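Local coordinates for glycosyl hydrolases family 2, sugar binding domain protein (Bacteroides uniformis str. 3978 T3 ii, PDB 6D1P) that probably hydrolyses O-glycosidic bonds as a family 2 glycoside hydrolase, acting as a beta-glucuronidase of a human gut bacterium, at residues G514-A519 and G546-S551; G520-V525 and A777-A782; G714-I719 and I743-A748. All blocks are in the same frame, centred on the assembly; numbering follows the deposited sequence.

Contact 1: G514-A519 and G546-S551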
loop_
_atom_site.group_PDB
_atom_site.type_symbol
_atom_site.label_atom_id
_atom_site.label_comp_id
_atom_site.label_asym_id
_atom_site.label_seq_id
_atom_site.Cartn_x
_atom_site.Cartn_y
_atom_site.Cartn_z
ATOM N N GLY A 514 12.253 13.406 30.383
ATOM C CA GLY A 514 13.212 13.863 29.395
ATOM C C GLY A 514 12.557 14.831 28.431
ATOM O O GLY A 514 11.855 15.753 28.867
ATOM N N GLY A 515 12.728 14.607 27.131
ATOM C CA GLY A 515 12.098 15.449 26.135
ATOM C C GLY A 515 12.773 15.318 24.787
ATOM O O GLY A 515 13.825 14.685 24.645
ATOM N N ASP A 516 12.130 15.921 23.781
ATOM C CA ASP A 516 12.583 15.802 22.403
ATOM C C ASP A 516 13.740 16.748 22.126
ATOM O O ASP A 516 13.791 17.874 22.637
ATOM C CB ASP A 516 11.446 16.111 21.413
ATOM C CG ASP A 516 10.317 15.072 21.450
ATOM O OD1 ASP A 516 10.324 14.141 20.617
ATOM O OD2 ASP A 516 9.418 15.172 22.324
ATOM N N SER A 517 14.660 16.297 21.277
ATOM C CA SER A 517 15.635 17.207 20.705
ATOM C C SER A 517 15.917 16.787 19.268
ATOM O O SER A 517 16.184 15.618 18.990
ATOM C CB SER A 517 16.931 17.260 21.534
ATOM O OG SER A 517 17.545 15.997 21.653
ATOM N N HIS A 518 15.831 17.753 18.377
ATOM C CA HIS A 518 16.169 17.627 16.966
ATOM C C HIS A 518 17.685 17.575 16.880
ATOM O O HIS A 518 18.354 18.594 17.069
ATOM C CB HIS A 518 15.602 18.834 16.228
ATOM C CG HIS A 518 15.545 18.704 14.740
ATOM N ND1 HIS A 518 15.269 17.516 14.099
ATOM C CD2 HIS A 518 15.635 19.646 13.768
ATOM C CE1 HIS A 518 15.233 17.726 12.794
ATOM N NE2 HIS A 518 15.452 19.009 12.568
ATOM N N ALA A 519 18.234 16.381 16.651
ATOM C CA ALA A 519 19.678 16.236 16.527
ATOM C C ALA A 519 20.252 17.304 15.602
ATOM O O ALA A 519 19.729 17.552 14.502
ATOM C CB ALA A 519 20.026 14.841 16.009
ATOM N N GLY A 546 9.106 25.195 23.866
ATOM C CA GLY A 546 10.522 25.201 23.541
ATOM C C GLY A 546 10.779 25.137 22.036
ATOM O O GLY A 546 9.865 25.036 21.221
ATOM N N ASP A 547 12.064 25.181 21.671
ATOM C CA ASP A 547 12.476 25.069 20.279
ATOM C C ASP A 547 12.995 23.678 19.913
ATOM O O ASP A 547 13.485 23.490 18.797
ATOM C CB ASP A 547 13.534 26.129 19.958
ATOM C CG ASP A 547 14.849 25.914 20.717
ATOM O OD1 ASP A 547 14.944 24.956 21.526
ATOM O OD2 ASP A 547 15.794 26.711 20.486
ATOM N N TRP A 548 12.915 22.711 20.826
ATOM C CA TRP A 548 13.342 21.332 20.591
ATOM C C TRP A 548 14.840 21.222 20.264
ATOM O O TRP A 548 15.284 20.228 19.670
ATOM C CB TRP A 548 12.480 20.669 19.497
ATOM C CG TRP A 548 11.032 20.374 19.955
ATOM C CD1 TRP A 548 10.247 21.155 20.764
ATOM C CD2 TRP A 548 10.251 19.207 19.657
ATOM N NE1 TRP A 548 9.026 20.552 20.979
ATOM C CE2 TRP A 548 9.005 19.355 20.316
ATOM C CE3 TRP A 548 10.479 18.060 18.886
ATOM C CZ2 TRP A 548 7.992 18.400 20.220
ATOM C CZ3 TRP A 548 9.485 17.106 18.803
ATOM C CH2 TRP A 548 8.246 17.284 19.462
ATOM N N SER A 549 15.637 22.204 20.680
ATOM C CA SER A 549 17.082 22.168 20.485
ATOM C C SER A 549 17.748 21.164 21.433
ATOM O O SER A 549 17.210 20.785 22.478
ATOM C CB SER A 549 17.680 23.544 20.734
ATOM O OG SER A 549 17.619 23.808 22.132
ATOM N N GLU A 550 18.944 20.729 21.043
ATOM C CA GLU A 550 19.770 19.967 21.970
ATOM C C GLU A 550 20.198 20.820 23.148
ATOM O O GLU A 550 20.379 20.298 24.253
ATOM C CB GLU A 550 20.993 19.393 21.253
ATOM C CG GLU A 550 20.623 18.342 20.184
ATOM C CD GLU A 550 21.793 17.443 19.784
ATOM O OE1 GLU A 550 22.343 16.703 20.648
ATOM O OE2 GLU A 550 22.160 17.484 18.582
ATOM N N SER A 551 20.342 22.130 22.931
ATOM C CA SER A 551 20.785 23.026 23.991
ATOM C C SER A 551 19.839 22.977 25.173
ATOM O O SER A 551 20.275 22.937 26.336
ATOM C CB SER A 551 20.887 24.449 23.457
ATOM O OG SER A 551 21.813 24.499 22.390
HETATM O O HOH W 1 14.653 20.500 23.726
HETATM O O HOH W 2 20.407 15.802 22.611
#

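Contact 2: G520-V525 and A777-A782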
loop_
_atom_site.group_PDB
_atom_site.type_symbol
_atom_site.label_atom_id
_atom_site.label_comp_id
_atom_site.label_asym_id
_atom_site.label_seq_id
_atom_site.Cartn_x
_atom_site.Cartn_y
_atom_site.Cartn_z
ATOM N N GLY A 520 21.287 17.989 16.098
ATOM C CA GLY A 520 21.989 19.022 15.359
ATOM C C GLY A 520 21.393 20.411 15.429
ATOM O O GLY A 520 21.937 21.328 14.803
ATOM N N ARG A 521 20.284 20.603 16.141
ATOM C CA ARG A 521 19.759 21.942 16.398
ATOM C C ARG A 521 20.261 22.424 17.765
ATOM O O ARG A 521 20.217 21.666 18.738
ATOM C CB ARG A 521 18.231 21.942 16.345
ATOM C CG ARG A 521 17.594 23.247 16.776
ATOM C CD ARG A 521 16.081 23.109 16.783
ATOM N NE ARG A 521 15.547 23.109 15.423
ATOM C CZ ARG A 521 14.318 22.700 15.106
ATOM N NH1 ARG A 521 13.497 22.247 16.053
ATOM N NH2 ARG A 521 13.906 22.728 13.837
ATOM N N HIS A 522 20.745 23.673 17.830
ATOM C CA HIS A 522 21.250 24.260 19.071
ATOM C C HIS A 522 20.724 25.687 19.209
ATOM O O HIS A 522 20.011 26.202 18.341
ATOM C CB HIS A 522 22.784 24.228 19.124
ATOM C CG HIS A 522 23.356 22.895 18.779
ATOM N ND1 HIS A 522 23.536 21.900 19.715
ATOM C CD2 HIS A 522 23.728 22.366 17.586
ATOM C CE1 HIS A 522 24.024 20.825 19.118
ATOM N NE2 HIS A 522 24.155 21.083 17.828
ATOM N N MET A 523 21.093 26.334 20.315
ATOM C CA MET A 523 20.593 27.671 20.610
ATOM C C MET A 523 21.499 28.342 21.639
ATOM O O MET A 523 21.806 27.744 22.678
ATOM C CB MET A 523 19.146 27.592 21.116
ATOM C CG MET A 523 18.578 28.900 21.625
ATOM S SD MET A 523 18.699 30.244 20.439
ATOM C CE MET A 523 17.910 29.541 18.988
ATOM N N GLU A 524 21.937 29.570 21.341
ATOM C CA GLU A 524 22.769 30.325 22.275
ATOM C C GLU A 524 21.964 30.708 23.511
ATOM O O GLU A 524 20.787 31.079 23.411
ATOM C CB GLU A 524 23.315 31.596 21.619
ATOM C CG GLU A 524 24.341 31.382 20.509
ATOM C CD GLU A 524 25.705 30.930 21.017
ATOM O OE1 GLU A 524 25.945 30.933 22.252
ATOM O OE2 GLU A 524 26.539 30.550 20.168
ATOM N N VAL A 525 22.608 30.621 24.681
ATOM C CA VAL A 525 21.983 31.071 25.920
ATOM C C VAL A 525 21.851 32.590 25.898
ATOM O O VAL A 525 22.687 33.301 25.325
ATOM C CB VAL A 525 22.783 30.598 27.148
ATOM C CG1 VAL A 525 24.197 31.167 27.131
ATOM C CG2 VAL A 525 22.064 30.994 28.432
ATOM N N ALA A 777 14.745 22.423 9.328
ATOM C CA ALA A 777 16.131 22.865 9.344
ATOM C C ALA A 777 16.663 22.925 10.780
ATOM O O ALA A 777 15.916 23.142 11.738
ATOM C CB ALA A 777 16.246 24.234 8.684
ATOM N N ALA A 778 17.967 22.698 10.921
ATOM C CA ALA A 778 18.661 22.718 12.207
ATOM C C ALA A 778 19.610 23.908 12.156
ATOM O O ALA A 778 20.679 23.821 11.544
ATOM C CB ALA A 778 19.407 21.414 12.452
ATOM N N ASN A 779 19.199 25.022 12.761
ATOM C CA ASN A 779 19.924 26.293 12.663
ATOM C C ASN A 779 20.195 26.661 11.202
ATOM O O ASN A 779 21.324 26.953 10.806
ATOM C CB ASN A 779 21.219 26.251 13.488
ATOM C CG ASN A 779 20.957 25.943 14.952
ATOM O OD1 ASN A 779 21.345 24.890 15.459
ATOM N ND2 ASN A 779 20.271 26.857 15.636
ATOM N N GLY A 780 19.130 26.648 10.396
ATOM C CA GLY A 780 19.202 27.050 9.003
ATOM C C GLY A 780 19.783 26.019 8.064
ATOM O O GLY A 780 20.190 26.361 6.949
ATOM N N ARG A 781 19.791 24.756 8.463
ATOM C CA ARG A 781 20.584 23.733 7.811
ATOM C C ARG A 781 19.806 22.420 7.769
ATOM O O ARG A 781 19.161 22.041 8.749
ATOM C CB ARG A 781 21.887 23.603 8.584
ATOM C CG ARG A 781 22.842 22.529 8.197
ATOM C CD ARG A 781 24.174 22.833 8.902
ATOM N NE ARG A 781 25.175 21.799 8.660
ATOM C CZ ARG A 781 25.616 20.956 9.586
ATOM N NH1 ARG A 781 25.154 21.037 10.827
ATOM N NH2 ARG A 781 26.527 20.039 9.273
ATOM N N ALA A 782 19.848 21.739 6.627
ATOM C CA ALA A 782 19.318 20.387 6.532
ATOM C C ALA A 782 20.122 19.638 5.485
ATOM O O ALA A 782 20.544 20.210 4.479
ATOM C CB ALA A 782 17.822 20.366 6.187
HETATM O O HOH W 3 16.742 25.245 13.899
#

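Contact 3: G714-I719 and I743-A748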
loop_
_atom_site.group_PDB
_atom_site.type_symbol
_atom_site.label_atom_id
_atom_site.label_comp_id
_atom_site.label_asym_id
_atom_site.label_seq_id
_atom_site.Cartn_x
_atom_site.Cartn_y
_atom_site.Cartn_z
ATOM N N GLY A 714 18.076 38.350 8.663
ATOM C CA GLY A 714 16.659 38.528 8.420
ATOM C C GLY A 714 15.969 37.201 8.167
ATOM O O GLY A 714 16.501 36.127 8.462
ATOM N N LYS A 715 14.756 37.281 7.609
ATOM C CA LYS A 715 14.003 36.056 7.376
ATOM C C LYS A 715 14.596 35.272 6.207
ATOM O O LYS A 715 15.220 35.854 5.318
ATOM C CB LYS A 715 12.534 36.359 7.100
ATOM C CG LYS A 715 11.662 36.450 8.370
ATOM C CD LYS A 715 12.088 35.450 9.483
ATOM C CE LYS A 715 10.889 34.746 10.149
ATOM N NZ LYS A 715 10.271 33.698 9.266
ATOM N N PRO A 716 14.445 33.947 6.206
ATOM C CA PRO A 716 14.982 33.146 5.101
ATOM C C PRO A 716 14.487 33.628 3.748
ATOM O O PRO A 716 13.341 34.056 3.591
ATOM C CB PRO A 716 14.489 31.735 5.426
ATOM C CG PRO A 716 14.504 31.706 6.930
ATOM C CD PRO A 716 14.024 33.096 7.337
ATOM N N SER A 717 15.384 33.558 2.766
ATOM C CA SER A 717 15.150 34.143 1.456
ATOM C C SER A 717 15.715 33.317 0.302
ATOM O O SER A 717 15.190 33.415 -0.810
ATOM C CB SER A 717 15.745 35.563 1.430
ATOM O OG SER A 717 16.007 36.052 0.129
ATOM N N ARG A 718 16.739 32.497 0.516
ATOM C CA ARG A 718 17.280 31.651 -0.533
ATOM C C ARG A 718 17.738 30.346 0.089
ATOM O O ARG A 718 18.060 30.279 1.278
ATOM C CB ARG A 718 18.477 32.286 -1.267
ATOM C CG ARG A 718 18.140 33.330 -2.301
ATOM C CD ARG A 718 18.889 33.058 -3.607
ATOM N NE ARG A 718 20.326 33.313 -3.531
ATOM C CZ ARG A 718 21.237 32.645 -4.238
ATOM N NH1 ARG A 718 20.868 31.673 -5.064
ATOM N NH2 ARG A 718 22.523 32.937 -4.114
ATOM N N ILE A 719 17.792 29.310 -0.741
ATOM C CA ILE A 719 18.337 28.023 -0.345
ATOM C C ILE A 719 19.598 27.792 -1.152
ATOM O O ILE A 719 19.577 27.898 -2.380
ATOM C CB ILE A 719 17.332 26.883 -0.572
ATOM C CG1 ILE A 719 15.970 27.238 0.027
ATOM C CG2 ILE A 719 17.873 25.596 0.007
ATOM C CD1 ILE A 719 14.875 26.247 -0.312
ATOM N N ILE A 743 23.315 36.022 4.723
ATOM C CA ILE A 743 23.637 35.592 6.080
ATOM C C ILE A 743 22.811 34.355 6.417
ATOM O O ILE A 743 21.583 34.344 6.237
ATOM C CB ILE A 743 23.382 36.725 7.090
ATOM C CG1 ILE A 743 24.066 38.018 6.630
ATOM C CG2 ILE A 743 23.869 36.318 8.473
ATOM C CD1 ILE A 743 25.546 37.841 6.305
ATOM N N ARG A 744 23.484 33.308 6.899
ATOM C CA ARG A 744 22.777 32.117 7.355
ATOM C C ARG A 744 21.749 32.486 8.426
ATOM O O ARG A 744 22.031 33.261 9.347
ATOM C CB ARG A 744 23.769 31.075 7.902
ATOM C CG ARG A 744 23.091 29.727 8.275
ATOM C CD ARG A 744 24.072 28.637 8.759
ATOM N NE ARG A 744 24.921 28.143 7.680
ATOM C CZ ARG A 744 25.751 27.105 7.767
ATOM N NH1 ARG A 744 25.869 26.416 8.900
ATOM N NH2 ARG A 744 26.461 26.749 6.700
ATOM N N CYS A 745 20.543 31.940 8.293
ATOM C CA CYS A 745 19.488 32.156 9.281
ATOM C C CYS A 745 19.639 31.096 10.359
ATOM O O CYS A 745 19.150 29.977 10.216
ATOM C CB CYS A 745 18.118 32.091 8.627
ATOM S SG CYS A 745 17.985 33.080 7.157
ATOM N N LEU A 746 20.294 31.453 11.457
ATOM C CA LEU A 746 20.761 30.460 12.413
ATOM C C LEU A 746 19.673 29.979 13.363
ATOM O O LEU A 746 19.921 29.066 14.162
ATOM C CB LEU A 746 21.950 31.022 13.196
ATOM C CG LEU A 746 23.256 31.109 12.397
ATOM C CD1 LEU A 746 24.327 31.917 13.137
ATOM C CD2 LEU A 746 23.773 29.708 12.090
ATOM N N ASP A 747 18.474 30.552 13.301
ATOM C CA ASP A 747 17.355 30.043 14.082
ATOM C C ASP A 747 16.201 29.617 13.180
ATOM O O ASP A 747 15.054 29.532 13.642
ATOM C CB ASP A 747 16.899 31.086 15.107
ATOM C CG ASP A 747 16.371 32.343 14.449
ATOM O OD1 ASP A 747 15.766 33.184 15.143
ATOM O OD2 ASP A 747 16.552 32.479 13.221
ATOM N N ALA A 748 16.484 29.349 11.901
ATOM C CA ALA A 748 15.449 28.914 10.966
ATOM C C ALA A 748 15.084 27.453 11.215
ATOM O O ALA A 748 15.968 26.607 11.372
ATOM C CB ALA A 748 15.921 29.104 9.522
#

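Contact 1: G514-A519 and G546-S551
Asp-516 lies flat over one face of the Trp-548 indole. Its CB stands 3.6 Å from the centroid of the Trp-548 six-membered ring, 23° off the normal, a CH-pi contact. Beyond CB the carboxylate follows the ring, its plane tilted by only 15°, with Asp-516 CG 3.4 Å from Trp-548 CZ3. Both side chains run the same way, and Trp-548 gets there with CG beside its own backbone N (chi1 -71°). The polar atoms of the pair find partners elsewhere: OD2 of Asp-516 forms a salt bridge with Lys-597, and the indole NE1 bonds to Asp-543 O. Next to this CH-pi contact, Trp-548 O accepts a hydrogen bond from His-518 N (2.8 Å) and also takes a CA-H...O contact from Ser-517 CA at 3.2 Å. Glu-550 brings its CG against His-518 O; a water donates to its OE1 and to Ser-517 OG, while OE2 accepts from Gly-520 N. Replacing Trp-548 by an alanine would probably open a gap under Asp-516 and leave its carboxylate freer to turn away from Lys-597. In this loop after barrel strand 510-511, a buried acid thus rests on an aromatic face, its charge answered by a lysine, while the main-chain bond ties the loop to the start of helix 550-564.

Contact 2: G520-V525 and A777-A782
The seam between the TIM barrel and the C-terminal beta sandwich is closed here by the turn between strands 774-776 and 781-787, whose Asn-779 grasps the main chain of His-522 in a barrel loop. The side-chain amide makes a paired grip: Asn-779 OD1 accepts from His-522 N at 2.7 Å, in the carbonyl plane and on a lone pair, and Asn-779 ND2 gives a hydrogen to His-522 O at 2.8 Å. That second bond is straight at the hydrogen (167°), yet the donor sits above the His-522 carbonyl plane. Asn-779 reaches across like a neighbouring strand would, satisfying both polar atoms of one residue, while ND2 also bonds to Leu-746 O. The imidazole of His-522 crosses the Asn-779 side chain at about a right angle, with ring and amide planes nearly parallel; its nitrogens go to Tyr-626 and Ser-629, and Trp-630 stacks on it.

Arg-521 adds a second set of bonds. Its chain is extended as far as CD and then bends (chi3 -75°), which brings the edge formed by NE and NH2 to the turn. Arg-521 NH2 donates to Ala-777 O at 2.9 Å, close to the guanidinium plane, and has Gln-776 OE1 as a further partner. Arg-521 NE donates to a water 2.9 Å away, which accepts from Asn-779 N as well and donates to Ala-777 O, so that carbonyl is held twice. Beside these bonds, Ala-778 CB rests against Gly-520 O at 3.5 Å.

Contact 3: G714-I719 and I743-A748
Cys-745 points its side chain toward Pro-716. Starting at Cys-745 CB, the first neighbour is the proline ring, with Pro-716 CG 4.0 Å off. With SG placed beside the backbone N, opposite the carbonyl carbon (chi1 -49°), the sulfur is carried up against the main chain of 714-716. There Cys-745 SG meets Pro-716 CA at 3.6 Å, Pro-716 CG at 3.7 Å and Gly-714 O, also at 3.6 Å. All of this is van der Waals contact; no hydrogen bond joins the two segments. The proline ring is also touched from a second direction, since Ala-748 CB comes to 3.9 Å from Pro-716 CG. Cys-745 and Ala-748 can share the ring because they are the two ends of a type I beta turn, closed by Ala-748 N bonding to Cys-745 O. Asp-739, outside both segments, ties the two segments together with its two oxygens, OD1 to Ile-743 N and OD2 to Gly-714 N. Just past the proline, Ser-717 and Arg-718 both face Ile-738 in a classic beta bulge. The contact sits at the edge of the C-terminal beta sandwich, where strand 718-723 begins beside its bulge and the loop 743-748 passes from one sheet to the other.

Contacts 1 and 2 are buried and adjoin one another, the loop after strand 510-511 serving both; contact 3 lies farther from the centre of the chain and is only partly buried. The chemistry shifts along the way. Contact 1 combines an aromatic face with a charged group, contact 2 is mainly hydrogen bonding between domains, and contact 3 is apolar. Glu-550 of contact 1 couples to contact 2 through its backbone as well, its N meeting Arg-521 O. Contacts 2 and 3 touch through Asn-779 and through Gly-780 CA, which packs on Ala-748 CB. Contacts 2 and 3 share the C-terminal sandwich, whereas 1 stays within the barrel.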